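Local coordinates for protein alpha-1,2-Mannosidase (Trichoderma reesei, PDB 1HCU) that probably trims alpha-1,2-linked mannose residues from N-linked high-mannose glycans, as a calcium-dependent glycoside hydrolase of family 47, at residues 282-294 and 352-364. Numbering follows the deposited sequence.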
loop_
_atom_site.group_PDB
_atom_site.type_symbol
_atom_site.label_atom_id
_atom_site.label_comp_id
_atom_site.label_asym_id
_atom_site.label_seq_id
_atom_site.Cartn_x
_atom_site.Cartn_y
_atom_site.Cartn_z
ATOM N N SER A 282 2.471 -21.773 -0.129
ATOM C CA SER A 282 2.448 -22.751 0.952
ATOM C C SER A 282 1.013 -23.096 1.358
ATOM O O SER A 282 0.122 -22.232 1.335
ATOM C CB SER A 282 3.237 -22.195 2.148
ATOM O OG SER A 282 3.325 -23.132 3.209
ATOM N N HIS A 283 0.789 -24.354 1.734
ATOM C CA HIS A 283 -0.550 -24.798 2.126
ATOM C C HIS A 283 -0.599 -25.278 3.570
ATOM O O HIS A 283 0.198 -26.119 3.970
ATOM C CB HIS A 283 -1.018 -25.933 1.198
ATOM C CG HIS A 283 -0.882 -25.617 -0.258
ATOM N ND1 HIS A 283 -1.609 -24.622 -0.878
ATOM C CD2 HIS A 283 -0.074 -26.140 -1.209
ATOM C CE1 HIS A 283 -1.253 -24.544 -2.148
ATOM N NE2 HIS A 283 -0.323 -25.454 -2.375
ATOM N N PRO A 284 -1.528 -24.736 4.377
ATOM C CA PRO A 284 -1.647 -25.149 5.780
ATOM C C PRO A 284 -1.969 -26.638 5.869
ATOM O O PRO A 284 -2.833 -27.137 5.149
ATOM C CB PRO A 284 -2.800 -24.298 6.302
ATOM C CG PRO A 284 -2.692 -23.054 5.488
ATOM C CD PRO A 284 -2.416 -23.597 4.094
ATOM N N SER A 285 -1.275 -27.338 6.759
ATOM C CA SER A 285 -1.478 -28.768 6.922
ATOM C C SER A 285 -2.938 -29.150 7.221
ATOM O O SER A 285 -3.387 -30.215 6.818
ATOM C CB SER A 285 -0.550 -29.310 8.023
ATOM O OG SER A 285 -0.830 -28.733 9.288
ATOM N N THR A 286 -3.679 -28.284 7.908
ATOM C CA THR A 286 -5.075 -28.583 8.239
ATOM C C THR A 286 -6.072 -28.076 7.207
ATOM O O THR A 286 -7.245 -28.443 7.242
ATOM C CB THR A 286 -5.480 -27.979 9.595
ATOM O OG1 THR A 286 -5.133 -26.585 9.617
ATOM C CG2 THR A 286 -4.789 -28.706 10.733
ATOM N N ARG A 287 -5.602 -27.215 6.307
ATOM C CA ARG A 287 -6.434 -26.645 5.246
ATOM C C ARG A 287 -5.608 -26.511 3.968
ATOM O O ARG A 287 -5.152 -25.417 3.617
ATOM C CB ARG A 287 -6.972 -25.266 5.659
ATOM C CG ARG A 287 -8.000 -25.283 6.797
ATOM C CD ARG A 287 -9.319 -25.941 6.375
ATOM N NE ARG A 287 -9.996 -25.175 5.333
ATOM C CZ ARG A 287 -10.714 -24.076 5.552
ATOM N NH1 ARG A 287 -10.869 -23.606 6.785
ATOM N NH2 ARG A 287 -11.261 -23.431 4.531
ATOM N N LYS A 288 -5.416 -27.629 3.279
ATOM C CA LYS A 288 -4.643 -27.644 2.047
ATOM C C LYS A 288 -5.236 -26.733 0.970
ATOM O O LYS A 288 -4.500 -26.157 0.163
ATOM C CB LYS A 288 -4.538 -29.071 1.509
ATOM C CG LYS A 288 -3.135 -29.648 1.563
ATOM C CD LYS A 288 -2.892 -30.464 2.801
ATOM C CE LYS A 288 -3.612 -31.799 2.722
ATOM N NZ LYS A 288 -3.161 -32.684 3.836
ATOM N N ASP A 289 -6.563 -26.606 0.960
ATOM C CA ASP A 289 -7.250 -25.769 -0.023
ATOM C C ASP A 289 -6.813 -24.315 0.067
ATOM O O ASP A 289 -7.073 -23.521 -0.837
ATOM C CB ASP A 289 -8.784 -25.867 0.137
ATOM C CG ASP A 289 -9.271 -25.521 1.556
ATOM O OD1 ASP A 289 -9.030 -26.318 2.501
ATOM O OD2 ASP A 289 -9.902 -24.447 1.725
ATOM N N LEU A 290 -6.139 -23.970 1.156
ATOM C CA LEU A 290 -5.669 -22.611 1.353
ATOM C C LEU A 290 -4.247 -22.433 0.861
ATOM O O LEU A 290 -3.434 -23.354 0.926
ATOM C CB LEU A 290 -5.721 -22.252 2.834
ATOM C CG LEU A 290 -6.871 -21.399 3.362
ATOM C CD1 LEU A 290 -8.185 -21.673 2.655
ATOM C CD2 LEU A 290 -6.974 -21.691 4.829
ATOM N N THR A 291 -3.951 -21.237 0.375
ATOM C CA THR A 291 -2.619 -20.939 -0.097
ATOM C C THR A 291 -2.134 -19.597 0.438
ATOM O O THR A 291 -2.757 -18.565 0.184
ATOM C CB THR A 291 -2.563 -20.892 -1.630
ATOM O OG1 THR A 291 -2.918 -22.177 -2.166
ATOM C CG2 THR A 291 -1.155 -20.529 -2.089
ATOM N N PHE A 292 -1.022 -19.620 1.174
ATOM C CA PHE A 292 -0.415 -18.407 1.728
ATOM C C PHE A 292 1.012 -18.273 1.194
ATOM O O PHE A 292 1.563 -19.216 0.627
ATOM C CB PHE A 292 -0.347 -18.461 3.266
ATOM C CG PHE A 292 -1.690 -18.537 3.937
ATOM C CD1 PHE A 292 -2.662 -17.564 3.699
ATOM C CD2 PHE A 292 -1.996 -19.594 4.791
ATOM C CE1 PHE A 292 -3.916 -17.648 4.302
ATOM C CE2 PHE A 292 -3.250 -19.686 5.400
ATOM C CZ PHE A 292 -4.209 -18.716 5.154
ATOM N N LEU A 293 1.611 -17.102 1.384
ATOM C CA LEU A 293 2.981 -16.876 0.935
ATOM C C LEU A 293 3.936 -16.963 2.128
ATOM O O LEU A 293 3.759 -16.259 3.135
ATOM C CB LEU A 293 3.112 -15.502 0.254
ATOM C CG LEU A 293 2.323 -15.300 -1.053
ATOM C CD1 LEU A 293 2.714 -13.981 -1.737
ATOM C CD2 LEU A 293 2.607 -16.464 -1.980
ATOM N N SER A 294 4.932 -17.842 2.023
ATOM C CA SER A 294 5.929 -18.002 3.080
ATOM C C SER A 294 7.030 -16.978 2.846
ATOM O O SER A 294 7.130 -16.413 1.754
ATOM C CB SER A 294 6.565 -19.400 3.041
ATOM O OG SER A 294 5.647 -20.422 3.390
ATOM N N PRO A 352 -6.034 -11.052 11.101
ATOM C CA PRO A 352 -4.954 -10.743 12.044
ATOM C C PRO A 352 -3.777 -10.041 11.372
ATOM O O PRO A 352 -3.623 -10.103 10.158
ATOM C CB PRO A 352 -4.571 -12.117 12.587
ATOM C CG PRO A 352 -4.775 -13.002 11.396
ATOM C CD PRO A 352 -6.086 -12.500 10.816
ATOM N N GLU A 353 -2.959 -9.373 12.177
ATOM C CA GLU A 353 -1.789 -8.648 11.690
ATOM C C GLU A 353 -0.723 -9.645 11.257
ATOM O O GLU A 353 -0.031 -9.457 10.251
ATOM C CB GLU A 353 -1.245 -7.769 12.808
ATOM C CG GLU A 353 -1.004 -6.348 12.397
ATOM C CD GLU A 353 0.273 -6.197 11.643
ATOM O OE1 GLU A 353 1.219 -6.928 11.988
ATOM O OE2 GLU A 353 0.344 -5.354 10.733
ATOM N N GLY A 354 -0.605 -10.709 12.040
ATOM C CA GLY A 354 0.350 -11.751 11.749
ATOM C C GLY A 354 -0.258 -13.094 12.099
ATOM O O GLY A 354 -0.945 -13.213 13.114
ATOM N N PHE A 355 -0.021 -14.093 11.253
ATOM C CA PHE A 355 -0.534 -15.435 11.483
ATOM C C PHE A 355 0.453 -16.460 10.939
ATOM O O PHE A 355 1.326 -16.127 10.136
ATOM C CB PHE A 355 -1.918 -15.617 10.830
ATOM C CG PHE A 355 -1.910 -15.516 9.323
ATOM C CD1 PHE A 355 -1.694 -16.638 8.529
ATOM C CD2 PHE A 355 -2.116 -14.286 8.701
ATOM C CE1 PHE A 355 -1.685 -16.541 7.137
ATOM C CE2 PHE A 355 -2.108 -14.178 7.308
ATOM C CZ PHE A 355 -1.893 -15.308 6.526
ATOM N N ALA A 356 0.312 -17.707 11.381
ATOM C CA ALA A 356 1.217 -18.765 10.939
ATOM C C ALA A 356 0.523 -20.122 10.781
ATOM O O ALA A 356 -0.617 -20.307 11.200
ATOM C CB ALA A 356 2.382 -18.880 11.918
ATOM N N TRP A 357 1.219 -21.073 10.175
ATOM C CA TRP A 357 0.640 -22.388 9.965
ATOM C C TRP A 357 1.742 -23.432 9.869
ATOM O O TRP A 357 2.911 -23.135 10.117
ATOM C CB TRP A 357 -0.205 -22.377 8.684
ATOM C CG TRP A 357 0.582 -22.043 7.443
ATOM C CD1 TRP A 357 1.077 -22.924 6.526
ATOM C CD2 TRP A 357 1.004 -20.740 7.013
ATOM N NE1 TRP A 357 1.782 -22.254 5.555
ATOM C CE2 TRP A 357 1.754 -20.913 5.829
ATOM C CE3 TRP A 357 0.823 -19.441 7.514
ATOM C CZ2 TRP A 357 2.325 -19.837 5.137
ATOM C CZ3 TRP A 357 1.396 -18.367 6.821
ATOM C CH2 TRP A 357 2.134 -18.575 5.650
ATOM N N VAL A 358 1.364 -24.658 9.535
ATOM C CA VAL A 358 2.331 -25.731 9.379
ATOM C C VAL A 358 2.358 -26.053 7.888
ATOM O O VAL A 358 1.324 -26.390 7.305
ATOM C CB VAL A 358 1.912 -26.992 10.165
ATOM C CG1 VAL A 358 2.965 -28.072 10.003
ATOM C CG2 VAL A 358 1.727 -26.661 11.644
ATOM N N ASP A 359 3.525 -25.923 7.262
ATOM C CA ASP A 359 3.644 -26.213 5.834
ATOM C C ASP A 359 3.239 -27.665 5.605
ATOM O O ASP A 359 3.831 -28.568 6.188
ATOM C CB ASP A 359 5.082 -26.008 5.367
ATOM C CG ASP A 359 5.228 -26.151 3.871
ATOM O OD1 ASP A 359 5.459 -25.120 3.195
ATOM O OD2 ASP A 359 5.108 -27.289 3.365
ATOM N N SER A 360 2.245 -27.895 4.752
ATOM C CA SER A 360 1.772 -29.257 4.490
ATOM C C SER A 360 2.775 -30.151 3.779
ATOM O O SER A 360 2.673 -31.373 3.847
ATOM C CB SER A 360 0.487 -29.233 3.662
ATOM O OG SER A 360 0.747 -28.818 2.332
ATOM N N VAL A 361 3.740 -29.550 3.095
ATOM C CA VAL A 361 4.724 -30.327 2.364
ATOM C C VAL A 361 5.981 -30.615 3.166
ATOM O O VAL A 361 6.277 -31.768 3.477
ATOM C CB VAL A 361 5.122 -29.620 1.052
ATOM C CG1 VAL A 361 6.236 -30.385 0.355
ATOM C CG2 VAL A 361 3.907 -29.514 0.140
ATOM N N THR A 362 6.726 -29.571 3.508
ATOM C CA THR A 362 7.954 -29.760 4.263
ATOM C C THR A 362 7.749 -30.020 5.745
ATOM O O THR A 362 8.709 -30.260 6.467
ATOM C CB THR A 362 8.880 -28.555 4.143
ATOM O OG1 THR A 362 9.976 -28.723 5.054
ATOM C CG2 THR A 362 8.145 -27.276 4.493
ATOM N N GLY A 363 6.504 -29.975 6.203
ATOM C CA GLY A 363 6.248 -30.195 7.616
ATOM C C GLY A 363 6.790 -29.053 8.461
ATOM O O GLY A 363 6.641 -29.052 9.684
ATOM N N ALA A 364 7.409 -28.071 7.806
ATOM C CA ALA A 364 7.979 -26.916 8.501
ATOM C C ALA A 364 6.913 -26.117 9.238
ATOM O O ALA A 364 5.717 -26.389 9.134
ATOM C CB ALA A 364 8.702 -26.009 7.513
HETATM O O HOH W 1 7.229 -22.995 4.516
#
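W357 and F292 make the tight half of this contact, with CB of F292 sitting over the indole face, 3.4 Å from CH2 of W357. P284 adds an off-centre CH-pi contact through CG to the five-membered ring. F292 receives the edge of F355 over one face, a T-shaped pair with centroids 4.8 Å apart. At the indole edge a chain of hydrogen bonds begins: NE1 of W357 donates almost straight (168°) and in the ring plane to OG of S282, 2.9 Å away, and that hydroxyl donates in turn to OD1 of D359 from above the carboxylate plane. With OG anti to the backbone N (chi1 -176°), S282 can serve both partners. At OD2, N of V361 closes an Asx turn and N of T362 extends it to an Asx motif, the two arriving from opposite faces. Each segment lends a strand to one antiparallel sheet, in which strand 300-306 lies between 292-297 and 354-356, the last beginning next to E353, a predicted proton donor; their loops meet at a single bridge, P284 with D359, where S360 N bonds H283 O and S285 N bonds V358 O (both 2.8 Å). An alanine in place of W357 would probably open a gap beside F292 and P284 and leave the S282 hydroxyl without its donor. Toward solvent the packing thins: bent, exposed K288 merely brings CD to 3.7 Å from CB of S360.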